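Local coordinates for kinesin-like protein (Caenorhabditis elegans, PDB 5X3E) that probably hydrolyses ATP to move along microtubules, being a motor domain of the kinesin-6 family, here crystallised without nucleotide, at residues 50-55 with 409-414; 81-86 with 423-428; 157-162 with 263-268; 213-218 with 301-306. All blocks are in the same frame, centred on the assembly; numbering follows the deposited sequence.

Contact 1 (50-55 with 409-414); sequences PSLIAI and ICVNPK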
loop_
_atom_site.group_PDB
_atom_site.type_symbol
_atom_site.label_atom_id
_atom_site.label_comp_id
_atom_site.label_asym_id
_atom_site.label_seq_id
_atom_site.Cartn_x
_atom_site.Cartn_y
_atom_site.Cartn_z
ATOM N N PRO A 50 28.415 -12.484 4.843
ATOM C CA PRO A 50 27.038 -12.242 4.405
ATOM C C PRO A 50 26.392 -13.481 3.802
ATOM O O PRO A 50 27.051 -14.333 3.205
ATOM C CB PRO A 50 27.216 -11.148 3.345
ATOM C CG PRO A 50 28.545 -11.476 2.737
ATOM C CD PRO A 50 29.398 -12.079 3.824
ATOM N N SER A 51 25.074 -13.585 3.978
ATOM C CA SER A 51 24.350 -14.698 3.375
ATOM C C SER A 51 23.981 -14.429 1.921
ATOM O O SER A 51 23.605 -15.369 1.210
ATOM C CB SER A 51 23.086 -15.020 4.179
ATOM O OG SER A 51 22.197 -13.919 4.205
ATOM N N LEU A 52 24.077 -13.180 1.468
ATOM C CA LEU A 52 23.871 -12.853 0.064
ATOM C C LEU A 52 24.549 -11.527 -0.254
ATOM O O LEU A 52 24.775 -10.691 0.626
ATOM C CB LEU A 52 22.377 -12.823 -0.307
ATOM C CG LEU A 52 21.307 -11.874 0.260
ATOM C CD1 LEU A 52 21.216 -11.925 1.780
ATOM C CD2 LEU A 52 21.481 -10.440 -0.227
ATOM N N ILE A 53 24.881 -11.354 -1.533
ATOM C CA ILE A 53 25.637 -10.207 -2.026
ATOM C C ILE A 53 25.004 -9.714 -3.320
ATOM O O ILE A 53 24.596 -10.513 -4.169
ATOM C CB ILE A 53 27.130 -10.552 -2.239
ATOM C CG1 ILE A 53 27.820 -10.777 -0.894
ATOM C CG2 ILE A 53 27.847 -9.454 -3.014
ATOM C CD1 ILE A 53 27.853 -9.525 -0.036
ATOM N N ALA A 54 24.925 -8.395 -3.467
ATOM C CA ALA A 54 24.421 -7.798 -4.693
ATOM C C ALA A 54 25.499 -7.811 -5.770
ATOM O O ALA A 54 26.689 -7.660 -5.483
ATOM C CB ALA A 54 23.945 -6.368 -4.436
ATOM N N ILE A 55 25.074 -8.008 -7.016
ATOM C CA ILE A 55 26.002 -8.101 -8.135
ATOM C C ILE A 55 25.709 -7.013 -9.160
ATOM O O ILE A 55 26.349 -5.955 -9.165
ATOM C CB ILE A 55 25.930 -9.484 -8.803
ATOM C CG1 ILE A 55 26.001 -10.596 -7.762
ATOM C CG2 ILE A 55 27.051 -9.639 -9.810
ATOM C CD1 ILE A 55 25.812 -11.967 -8.363
ATOM N N ILE A 409 11.086 -6.639 -1.921
ATOM C CA ILE A 409 11.604 -7.694 -1.058
ATOM C C ILE A 409 12.734 -7.109 -0.221
ATOM O O ILE A 409 13.803 -6.790 -0.742
ATOM C CB ILE A 409 12.090 -8.901 -1.869
ATOM C CG1 ILE A 409 10.977 -9.419 -2.774
ATOM C CG2 ILE A 409 12.569 -10.006 -0.941
ATOM C CD1 ILE A 409 9.785 -9.926 -2.022
ATOM N N CYS A 410 12.497 -6.966 1.078
ATOM C CA CYS A 410 13.532 -6.537 2.008
ATOM C C CYS A 410 14.226 -7.770 2.575
ATOM O O CYS A 410 13.561 -8.686 3.070
ATOM C CB CYS A 410 12.919 -5.700 3.133
ATOM S SG CYS A 410 12.146 -4.156 2.566
ATOM N N VAL A 411 15.556 -7.791 2.522
ATOM C CA VAL A 411 16.321 -8.940 3.001
ATOM C C VAL A 411 17.499 -8.454 3.834
ATOM O O VAL A 411 18.094 -7.411 3.544
ATOM C CB VAL A 411 16.813 -9.841 1.849
ATOM C CG1 VAL A 411 15.650 -10.573 1.190
ATOM C CG2 VAL A 411 17.569 -9.032 0.838
ATOM N N ASN A 412 17.830 -9.213 4.880
ATOM C CA ASN A 412 18.978 -8.907 5.716
ATOM C C ASN A 412 20.161 -9.763 5.297
ATOM O O ASN A 412 20.043 -10.997 5.276
ATOM C CB ASN A 412 18.650 -9.139 7.187
ATOM C CG ASN A 412 19.663 -8.492 8.122
ATOM O OD1 ASN A 412 20.871 -8.557 7.893
ATOM N ND2 ASN A 412 19.169 -7.845 9.171
ATOM N N PRO A 413 21.303 -9.159 4.947
ATOM C CA PRO A 413 22.471 -9.957 4.536
ATOM C C PRO A 413 23.118 -10.736 5.667
ATOM O O PRO A 413 24.056 -11.500 5.402
ATOM C CB PRO A 413 23.443 -8.902 3.980
ATOM C CG PRO A 413 22.615 -7.663 3.772
ATOM C CD PRO A 413 21.549 -7.715 4.816
ATOM N N LYS A 414 22.671 -10.559 6.907
ATOM C CA LYS A 414 23.267 -11.280 8.023
ATOM C C LYS A 414 23.136 -12.787 7.796
ATOM O O LYS A 414 22.091 -13.253 7.326
ATOM C CB LYS A 414 22.603 -10.866 9.339
ATOM C CG LYS A 414 23.590 -10.693 10.489
ATOM C CD LYS A 414 22.972 -10.019 11.705
ATOM C CE LYS A 414 24.021 -9.816 12.797
ATOM N NZ LYS A 414 23.476 -9.109 13.989
#
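S51 and L52 share a first torsion (chi1 61° and 63°), common for serine but rare for leucine, that sets OG and CG between the backbone N and the carbonyl carbon, and with it both side chains turn to the chain around P413. The contact ties the edge strand 52-54 of the small antiparallel sheet to the end of strand 404-411 in the central sheet of the kinesin motor fold, a P-loop NTPase. P413 O is the main polar link: S51 N donates to it over 2.7 Å, nearly straight at 167°, and P50 CA offers a C-H to the same oxygen at 3.2 Å. S51 suits its place because its short hydroxyl stays close to this turn, with OG 3.2 Å from K414 O. L52, by contrast, brings apolar branches: CD1 lies 3.6 Å from P413 CA, while CD2 goes to V411 CG2 at 4.3 Å. Prolines at 50 and 413 stiffen both chains where they meet. The N412 side chain leaves away from 50-55; its ND2 bonds to G123 O, in what is probably the P-loop. N412 OD1 closes an Asx turn by accepting from K414 N at 2.9 Å.

Contact 2 (81-86 with 423-428); sequences FRFGRV and SALAFA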
loop_
_atom_site.group_PDB
_atom_site.type_symbol
_atom_site.label_atom_id
_atom_site.label_comp_id
_atom_site.label_asym_id
_atom_site.label_seq_id
_atom_site.Cartn_x
_atom_site.Cartn_y
_atom_site.Cartn_z
ATOM N N PHE A 81 19.546 -14.742 -8.026
ATOM C CA PHE A 81 18.193 -14.252 -8.241
ATOM C C PHE A 81 18.229 -12.936 -9.001
ATOM O O PHE A 81 19.063 -12.069 -8.722
ATOM C CB PHE A 81 17.465 -14.078 -6.913
ATOM C CG PHE A 81 17.241 -15.364 -6.182
ATOM C CD1 PHE A 81 18.060 -15.725 -5.126
ATOM C CD2 PHE A 81 16.224 -16.220 -6.562
ATOM C CE1 PHE A 81 17.855 -16.911 -4.451
ATOM C CE2 PHE A 81 16.012 -17.407 -5.892
ATOM C CZ PHE A 81 16.829 -17.754 -4.835
ATOM N N ARG A 82 17.306 -12.784 -9.944
ATOM C CA ARG A 82 17.223 -11.593 -10.776
ATOM C C ARG A 82 15.967 -10.810 -10.423
ATOM O O ARG A 82 14.861 -11.363 -10.421
ATOM C CB ARG A 82 17.226 -11.967 -12.261
ATOM C CG ARG A 82 17.279 -10.774 -13.193
ATOM C CD ARG A 82 17.523 -11.213 -14.629
ATOM N NE ARG A 82 17.555 -10.077 -15.547
ATOM C CZ ARG A 82 18.644 -9.354 -15.792
ATOM N NH1 ARG A 82 18.594 -8.334 -16.640
ATOM N NH2 ARG A 82 19.786 -9.651 -15.187
ATOM N N PHE A 83 16.140 -9.526 -10.133
ATOM C CA PHE A 83 15.043 -8.619 -9.840
ATOM C C PHE A 83 15.089 -7.446 -10.810
ATOM O O PHE A 83 16.088 -7.217 -11.496
ATOM C CB PHE A 83 15.119 -8.104 -8.397
ATOM C CG PHE A 83 15.053 -9.185 -7.364
ATOM C CD1 PHE A 83 13.832 -9.655 -6.913
ATOM C CD2 PHE A 83 16.212 -9.731 -6.842
ATOM C CE1 PHE A 83 13.768 -10.648 -5.959
ATOM C CE2 PHE A 83 16.155 -10.724 -5.888
ATOM C CZ PHE A 83 14.930 -11.185 -5.448
ATOM N N GLY A 84 13.993 -6.691 -10.859
ATOM C CA GLY A 84 13.971 -5.498 -11.683
ATOM C C GLY A 84 14.976 -4.453 -11.252
ATOM O O GLY A 84 15.396 -3.631 -12.073
ATOM N N ARG A 85 15.378 -4.476 -9.983
ATOM C CA ARG A 85 16.350 -3.546 -9.423
ATOM C C ARG A 85 16.741 -4.054 -8.042
ATOM O O ARG A 85 15.889 -4.554 -7.302
ATOM C CB ARG A 85 15.773 -2.124 -9.333
ATOM C CG ARG A 85 16.620 -1.161 -8.508
ATOM C CD ARG A 85 17.916 -0.786 -9.224
ATOM N NE ARG A 85 18.797 0.011 -8.372
ATOM C CZ ARG A 85 18.753 1.335 -8.247
ATOM N NH1 ARG A 85 17.860 2.051 -8.925
ATOM N NH2 ARG A 85 19.607 1.944 -7.434
ATOM N N VAL A 86 18.025 -3.946 -7.710
ATOM C CA VAL A 86 18.528 -4.327 -6.393
ATOM C C VAL A 86 19.106 -3.087 -5.730
ATOM O O VAL A 86 19.996 -2.436 -6.291
ATOM C CB VAL A 86 19.582 -5.445 -6.468
ATOM C CG1 VAL A 86 20.128 -5.744 -5.075
ATOM C CG2 VAL A 86 18.989 -6.706 -7.083
ATOM N N SER A 423 13.507 -17.997 0.992
ATOM C CA SER A 423 12.084 -17.901 0.693
ATOM C C SER A 423 11.719 -16.513 0.181
ATOM O O SER A 423 10.864 -16.377 -0.702
ATOM C CB SER A 423 11.263 -18.226 1.940
ATOM O OG SER A 423 11.494 -17.265 2.957
ATOM N N ALA A 424 12.355 -15.473 0.727
ATOM C CA ALA A 424 12.045 -14.109 0.315
ATOM C C ALA A 424 12.518 -13.841 -1.106
ATOM O O ALA A 424 11.867 -13.105 -1.857
ATOM C CB ALA A 424 12.673 -13.109 1.284
ATOM N N LEU A 425 13.657 -14.417 -1.488
ATOM C CA LEU A 425 14.176 -14.244 -2.837
ATOM C C LEU A 425 13.492 -15.154 -3.847
ATOM O O LEU A 425 13.725 -15.002 -5.048
ATOM C CB LEU A 425 15.690 -14.486 -2.858
ATOM C CG LEU A 425 16.572 -13.551 -2.024
ATOM C CD1 LEU A 425 18.002 -14.049 -2.001
ATOM C CD2 LEU A 425 16.521 -12.128 -2.534
ATOM N N ALA A 426 12.669 -16.103 -3.390
ATOM C CA ALA A 426 11.889 -16.923 -4.310
ATOM C C ALA A 426 10.855 -16.112 -5.082
ATOM O O ALA A 426 10.364 -16.580 -6.115
ATOM C CB ALA A 426 11.195 -18.054 -3.549
ATOM N N PHE A 427 10.514 -14.911 -4.607
ATOM C CA PHE A 427 9.645 -14.003 -5.346
ATOM C C PHE A 427 10.311 -13.425 -6.587
ATOM O O PHE A 427 9.685 -12.617 -7.281
ATOM C CB PHE A 427 9.183 -12.863 -4.437
ATOM C CG PHE A 427 8.031 -13.224 -3.539
ATOM C CD1 PHE A 427 6.737 -13.267 -4.030
ATOM C CD2 PHE A 427 8.241 -13.508 -2.200
ATOM C CE1 PHE A 427 5.676 -13.587 -3.205
ATOM C CE2 PHE A 427 7.182 -13.832 -1.370
ATOM C CZ PHE A 427 5.899 -13.871 -1.874
ATOM N N ALA A 428 11.559 -13.807 -6.863
ATOM C CA ALA A 428 12.328 -13.204 -7.943
ATOM C C ALA A 428 11.688 -13.496 -9.293
ATOM O O ALA A 428 11.059 -14.538 -9.501
ATOM C CB ALA A 428 13.771 -13.705 -7.921
#
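L425 straddles the rings of F81 and F83, CB and CD1 on F81 and CD2 on F83, and this is the tight half of the contact. Its CB sits over one face of the F81 ring, 3.6 Å from the centroid and 17° off the normal, a CH-pi contact. With CG beside the backbone N (chi1 -62°), CD1 follows CB to F81 CD1 at 3.5 Å, and CD2 swings across to F83 CZ, also at 3.5 Å. A428 makes the second close contact: its CB lies over a face of the F83 ring, 4.0 Å from the centroid, and 3.6 Å from R82 O. A methyl group is small enough to fit between ring and strand backbone. These residues join strand 79-82 of the small antiparallel sheet to the chain at and after the end of helix 418-424, which in kinesins leads into the neck linker; strand 430-433, pairing with 79-82, is probably its first part. The turn is held by A428 N bonding to L425 O at 3.1 Å. On the solvent side the packing fades. R82 and A426 both point away from the contact and are exposed; the long charged arm of R82 comes no closer than 5.8 Å to the segment 423-428.

Contact 3 (157-162 with 263-268); sequences VEKCIF and EVSSSE. With SO4 (sulfate ion), chain F; SO4 (sulfate ion), chain I.
E263 reaches out, its CG anti to the backbone N (chi1 -171°), and brings its carboxylate against the turn at K159 and C160. The loop between helix 141-152 and strand 162-165 here meets strand 262-264, a neighbour of strand 213-225 in the central sheet of the motor domain. OE2 takes the C160 N-H on its syn side at 2.9 Å, nearly straight (167°), while K159 CB packs 3.4 Å from OE2. The bend is a type II beta turn from E158 to I161. K159 stretches past the carboxylate: CE stops 3.3 Å from S265 OG, and NZ, 6.4 Å from E263 OE2, pairs instead with E269. One water donates to E158 O and E263 OE1 (2.7 Å) and accepts from I161 N; another links F162 O with OE2. S216 OG also bonds to OE1. Replacing E263 by an alanine would probably leave C160 N and S216 OG without this acceptor and set both waters loose from strand 262-264. Of two sulfates, probably from the crystallisation liquor, one accepts from E263 N; the other lies by K159 N and bonds S265 OG weakly. Met by an amide, a hydroxyl and two waters, the buried carboxylate is probably stable as an anion without a direct lysine partner.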
loop_
_atom_site.group_PDB
_atom_site.type_symbol
_atom_site.label_atom_id
_atom_site.label_comp_id
_atom_site.label_asym_id
_atom_site.label_seq_id
_atom_site.Cartn_x
_atom_site.Cartn_y
_atom_site.Cartn_z
ATOM N N VAL A 157 -10.793 20.088 -3.319
ATOM C CA VAL A 157 -11.889 20.844 -2.722
ATOM C C VAL A 157 -11.905 20.737 -1.207
ATOM O O VAL A 157 -11.205 19.909 -0.615
ATOM C CB VAL A 157 -13.254 20.412 -3.282
ATOM C CG1 VAL A 157 -13.464 21.054 -4.584
ATOM C CG2 VAL A 157 -13.323 18.895 -3.425
ATOM N N GLU A 158 -12.728 21.567 -0.577
ATOM C CA GLU A 158 -12.936 21.477 0.854
ATOM C C GLU A 158 -13.635 20.165 1.195
ATOM O O GLU A 158 -14.164 19.451 0.327
ATOM C CB GLU A 158 -13.781 22.648 1.344
ATOM C CG GLU A 158 -13.203 24.014 1.002
ATOM C CD GLU A 158 -14.207 25.140 1.182
ATOM O OE1 GLU A 158 -15.422 24.923 0.957
ATOM O OE2 GLU A 158 -13.772 26.241 1.570
ATOM N N LYS A 159 -13.641 19.860 2.488
ATOM C CA LYS A 159 -14.195 18.611 2.973
ATOM C C LYS A 159 -15.716 18.610 2.869
ATOM O O LYS A 159 -16.365 19.656 2.750
ATOM C CB LYS A 159 -13.785 18.389 4.431
ATOM C CG LYS A 159 -12.304 18.123 4.632
ATOM C CD LYS A 159 -12.036 17.870 6.102
ATOM C CE LYS A 159 -10.584 17.545 6.379
ATOM N NZ LYS A 159 -10.365 17.295 7.830
ATOM N N CYS A 160 -16.274 17.400 2.890
ATOM C CA CYS A 160 -17.704 17.132 2.951
ATOM C C CYS A 160 -18.449 17.524 1.684
ATOM O O CYS A 160 -19.687 17.533 1.682
ATOM C CB CYS A 160 -18.348 17.803 4.170
ATOM S SG CYS A 160 -17.424 17.517 5.703
ATOM N N ILE A 161 -17.737 17.852 0.607
ATOM C CA ILE A 161 -18.377 17.949 -0.699
ATOM C C ILE A 161 -18.562 16.553 -1.286
ATOM O O ILE A 161 -19.689 16.078 -1.473
ATOM C CB ILE A 161 -17.569 18.867 -1.636
ATOM C CG1 ILE A 161 -17.511 20.286 -1.067
ATOM C CG2 ILE A 161 -18.200 18.912 -3.016
ATOM C CD1 ILE A 161 -16.404 21.141 -1.656
ATOM N N PHE A 162 -17.454 15.868 -1.559
ATOM C CA PHE A 162 -17.502 14.423 -1.713
ATOM C C PHE A 162 -17.688 13.788 -0.342
ATOM O O PHE A 162 -17.253 14.335 0.675
ATOM C CB PHE A 162 -16.211 13.888 -2.331
ATOM C CG PHE A 162 -15.930 14.379 -3.722
ATOM C CD1 PHE A 162 -16.509 13.760 -4.817
ATOM C CD2 PHE A 162 -15.047 15.427 -3.938
ATOM C CE1 PHE A 162 -16.232 14.193 -6.100
ATOM C CE2 PHE A 162 -14.767 15.861 -5.214
ATOM C CZ PHE A 162 -15.361 15.246 -6.296
ATOM N N GLU A 263 -11.622 11.396 5.047
ATOM C CA GLU A 263 -11.201 12.482 4.176
ATOM C C GLU A 263 -10.055 13.248 4.811
ATOM O O GLU A 263 -10.111 13.606 5.992
ATOM C CB GLU A 263 -12.359 13.426 3.874
ATOM C CG GLU A 263 -12.025 14.440 2.794
ATOM C CD GLU A 263 -13.239 15.204 2.325
ATOM O OE1 GLU A 263 -13.209 15.711 1.185
ATOM O OE2 GLU A 263 -14.227 15.287 3.090
ATOM N N VAL A 264 -9.006 13.478 4.029
ATOM C CA VAL A 264 -7.810 14.173 4.481
ATOM C C VAL A 264 -7.512 15.293 3.494
ATOM O O VAL A 264 -7.602 15.096 2.276
ATOM C CB VAL A 264 -6.612 13.212 4.625
ATOM C CG1 VAL A 264 -6.797 12.348 5.859
ATOM C CG2 VAL A 264 -6.469 12.331 3.389
ATOM N N SER A 265 -7.187 16.471 4.022
ATOM C CA SER A 265 -6.941 17.648 3.205
ATOM C C SER A 265 -5.463 17.918 2.969
ATOM O O SER A 265 -5.134 18.778 2.147
ATOM C CB SER A 265 -7.576 18.882 3.859
ATOM O OG SER A 265 -8.988 18.800 3.818
ATOM N N SER A 266 -4.572 17.214 3.660
ATOM C CA SER A 266 -3.148 17.473 3.512
ATOM C C SER A 266 -2.354 16.222 3.859
ATOM O O SER A 266 -2.844 15.315 4.539
ATOM C CB SER A 266 -2.708 18.654 4.387
ATOM O OG SER A 266 -2.756 18.323 5.763
ATOM N N SER A 267 -1.109 16.192 3.367
ATOM C CA SER A 267 -0.170 15.135 3.731
ATOM C C SER A 267 -0.059 15.030 5.241
ATOM O O SER A 267 -0.011 13.930 5.806
ATOM C CB SER A 267 1.198 15.423 3.111
ATOM O OG SER A 267 2.073 14.324 3.265
ATOM N N GLU A 268 -0.034 16.183 5.909
ATOM C CA GLU A 268 0.004 16.229 7.364
ATOM C C GLU A 268 -1.215 15.563 7.987
ATOM O O GLU A 268 -1.083 14.722 8.882
ATOM C CB GLU A 268 0.102 17.688 7.806
ATOM C CG GLU A 268 0.148 17.861 9.293
ATOM C CD GLU A 268 1.319 17.158 9.923
ATOM O OE1 GLU A 268 2.390 17.048 9.286
ATOM O OE2 GLU A 268 1.168 16.706 11.077
HETATM S S SO4 F . -11.426 21.837 4.742
HETATM O O1 SO4 F . -11.740 23.174 5.229
HETATM O O2 SO4 F . -10.277 21.886 3.845
HETATM O O3 SO4 F . -11.124 20.983 5.889
HETATM O O4 SO4 F . -12.578 21.320 4.014
HETATM S S SO4 I . -14.538 11.820 7.323
HETATM O O1 SO4 I . -15.299 13.065 7.260
HETATM O O2 SO4 I . -13.116 12.129 7.226
HETATM O O3 SO4 I . -14.799 11.161 8.600
HETATM O O4 SO4 I . -14.936 10.946 6.218
HETATM O O HOH W 1 -15.034 17.105 -0.237
HETATM O O HOH W 2 -16.276 13.604 2.983
#

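Contact 4 (213-218 with 301-306); sequences MVCSVF and IKLVMA. With SO4 (sulfate ion), chain C.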
loop_
_atom_site.group_PDB
_atom_site.type_symbol
_atom_site.label_atom_id
_atom_site.label_comp_id
_atom_site.label_asym_id
_atom_site.label_seq_id
_atom_site.Cartn_x
_atom_site.Cartn_y
_atom_site.Cartn_z
ATOM N N MET A 213 -10.586 18.013 -13.758
ATOM C CA MET A 213 -11.162 17.275 -12.654
ATOM C C MET A 213 -10.951 18.014 -11.343
ATOM O O MET A 213 -9.944 18.693 -11.126
ATOM C CB MET A 213 -10.560 15.870 -12.556
ATOM C CG MET A 213 -10.849 15.009 -13.772
ATOM S SD MET A 213 -12.563 14.451 -13.824
ATOM C CE MET A 213 -12.390 12.764 -13.278
ATOM N N VAL A 214 -11.923 17.880 -10.504
ATOM C CA VAL A 214 -11.864 18.288 -9.114
ATOM C C VAL A 214 -11.625 17.040 -8.278
ATOM O O VAL A 214 -12.020 15.937 -8.668
ATOM C CB VAL A 214 -13.168 19.011 -8.739
ATOM C CG1 VAL A 214 -13.218 19.225 -7.306
ATOM C CG2 VAL A 214 -13.179 20.362 -9.400
ATOM N N CYS A 215 -10.970 17.187 -7.126
ATOM C CA CYS A 215 -10.583 15.992 -6.391
ATOM C C CYS A 215 -10.630 16.204 -4.883
ATOM O O CYS A 215 -10.682 17.329 -4.377
ATOM C CB CYS A 215 -9.179 15.533 -6.790
ATOM S SG CYS A 215 -7.872 16.612 -6.149
ATOM N N SER A 216 -10.577 15.076 -4.176
ATOM C CA SER A 216 -10.434 15.009 -2.730
ATOM C C SER A 216 -9.747 13.692 -2.398
ATOM O O SER A 216 -9.858 12.715 -3.146
ATOM C CB SER A 216 -11.786 15.103 -2.009
ATOM O OG SER A 216 -11.599 15.072 -0.605
ATOM N N VAL A 217 -9.037 13.660 -1.275
ATOM C CA VAL A 217 -8.259 12.491 -0.888
ATOM C C VAL A 217 -8.930 11.825 0.309
ATOM O O VAL A 217 -9.241 12.482 1.312
ATOM C CB VAL A 217 -6.796 12.856 -0.574
ATOM C CG1 VAL A 217 -6.017 11.613 -0.159
ATOM C CG2 VAL A 217 -6.142 13.500 -1.787
ATOM N N PHE A 218 -9.154 10.526 0.194
ATOM C CA PHE A 218 -9.667 9.705 1.277
ATOM C C PHE A 218 -8.658 8.602 1.545
ATOM O O PHE A 218 -8.023 8.097 0.617
ATOM C CB PHE A 218 -11.036 9.106 0.925
ATOM C CG PHE A 218 -12.151 10.119 0.858
ATOM C CD1 PHE A 218 -13.029 10.271 1.922
ATOM C CD2 PHE A 218 -12.325 10.911 -0.268
ATOM C CE1 PHE A 218 -14.061 11.198 1.866
ATOM C CE2 PHE A 218 -13.353 11.841 -0.329
ATOM C CZ PHE A 218 -14.221 11.986 0.739
ATOM N N ILE A 301 -4.624 4.923 -0.352
ATOM C CA ILE A 301 -4.821 6.326 -0.691
ATOM C C ILE A 301 -5.747 6.388 -1.894
ATOM O O ILE A 301 -5.423 5.855 -2.962
ATOM C CB ILE A 301 -3.485 7.026 -0.988
ATOM C CG1 ILE A 301 -2.499 6.789 0.157
ATOM C CG2 ILE A 301 -3.709 8.516 -1.221
ATOM C CD1 ILE A 301 -1.063 7.072 -0.197
ATOM N N LYS A 302 -6.905 7.014 -1.719
ATOM C CA LYS A 302 -7.904 7.126 -2.772
ATOM C C LYS A 302 -7.978 8.560 -3.272
ATOM O O LYS A 302 -8.163 9.494 -2.483
ATOM C CB LYS A 302 -9.279 6.678 -2.281
ATOM C CG LYS A 302 -9.319 5.252 -1.790
ATOM C CD LYS A 302 -10.710 4.893 -1.306
ATOM C CE LYS A 302 -10.756 3.451 -0.830
ATOM N NZ LYS A 302 -12.121 3.047 -0.412
ATOM N N LEU A 303 -7.862 8.724 -4.582
ATOM C CA LEU A 303 -8.031 10.017 -5.228
ATOM C C LEU A 303 -9.425 10.034 -5.845
ATOM O O LEU A 303 -9.650 9.464 -6.916
ATOM C CB LEU A 303 -6.941 10.249 -6.269
ATOM C CG LEU A 303 -6.983 11.598 -6.984
ATOM C CD1 LEU A 303 -6.832 12.711 -5.973
ATOM C CD2 LEU A 303 -5.897 11.676 -8.047
ATOM N N VAL A 304 -10.363 10.671 -5.154
ATOM C CA VAL A 304 -11.748 10.762 -5.605
ATOM C C VAL A 304 -11.874 11.991 -6.501
ATOM O O VAL A 304 -11.730 13.125 -6.037
ATOM C CB VAL A 304 -12.712 10.846 -4.419
ATOM C CG1 VAL A 304 -14.149 11.033 -4.908
ATOM C CG2 VAL A 304 -12.554 9.619 -3.521
ATOM N N MET A 305 -12.181 11.771 -7.777
ATOM C CA MET A 305 -12.224 12.835 -8.770
ATOM C C MET A 305 -13.617 12.960 -9.378
ATOM O O MET A 305 -14.380 11.992 -9.422
ATOM C CB MET A 305 -11.190 12.592 -9.882
ATOM C CG MET A 305 -9.753 12.837 -9.447
ATOM S SD MET A 305 -8.513 12.009 -10.462
ATOM C CE MET A 305 -8.973 12.599 -12.073
ATOM N N ALA A 306 -13.947 14.168 -9.830
ATOM C CA ALA A 306 -15.189 14.422 -10.550
ATOM C C ALA A 306 -14.973 15.608 -11.477
ATOM O O ALA A 306 -14.157 16.487 -11.174
ATOM C CB ALA A 306 -16.366 14.701 -9.603
HETATM S S SO4 C . -11.469 -0.182 1.492
HETATM O O1 SO4 C . -12.024 0.457 0.298
HETATM O O2 SO4 C . -10.010 -0.132 1.447
HETATM O O3 SO4 C . -11.888 -1.576 1.539
HETATM O O4 SO4 C . -11.950 0.497 2.687
#
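C215, L303 and M305 form the apolar centre on one face of the strand pair, C215 CB lying 3.8 Å from both L303 CD1 and M305 CG. V217 and I301 lie alongside each other, V217 CG1 and I301 CG2 touching at 4.0 Å. M213 folds back, bent at chi2 (-74°) and chi3, and crosses M305 at about a right angle; its CG meets M305 CE at 3.5 Å, since the unbranched, flexible thioether can bend to follow its neighbour. With an alanine here, M305 CE would probably keep the CB contact but lose the packing of CG and CE, opening a gap at this end of the strands. Strands 213-225 and 296-307 are antiparallel neighbours in the central sheet of the motor domain, their short segments running at 152°. V214 with A306, S216 with V304 and F218 with K302 are hydrogen-bonded pairs, each joined by two backbone bonds. On the other face, with V214, S216 and A306, F218 CD2 touches V304 CG2 at 3.5 Å. Farther out, K302, extended beyond CG, runs to a salt bridge with D261, and its NZ bonds O1 of a sulfate, probably from the crystallisation liquor, at 2.7 Å, also held by V256 N and T220 OG1.

In the fold
From the N terminus, the chain opens contact 1 at 50-55 and contact 2 at 81-86, which close far later, at 409-414 and 423-428; the two therefore cross. Within both loops lie contacts 3 and 4, which also cross: 157-162 waits for 263-268 while 213-218 waits for 301-306. Contacts 1 and 2 touch, I409 packing on A424 and F427, and fasten the small antiparallel sheet to the C-terminal end of strand 404-411 in the central sheet and to helix 418-424. Contacts 3 and 4 meet through S216 and E263 on the opposite side of the chain's centre. Contact 3 ties the loop before strand 162-165 to strand 262-264, while contact 4 pairs strands 213-225 and 296-307.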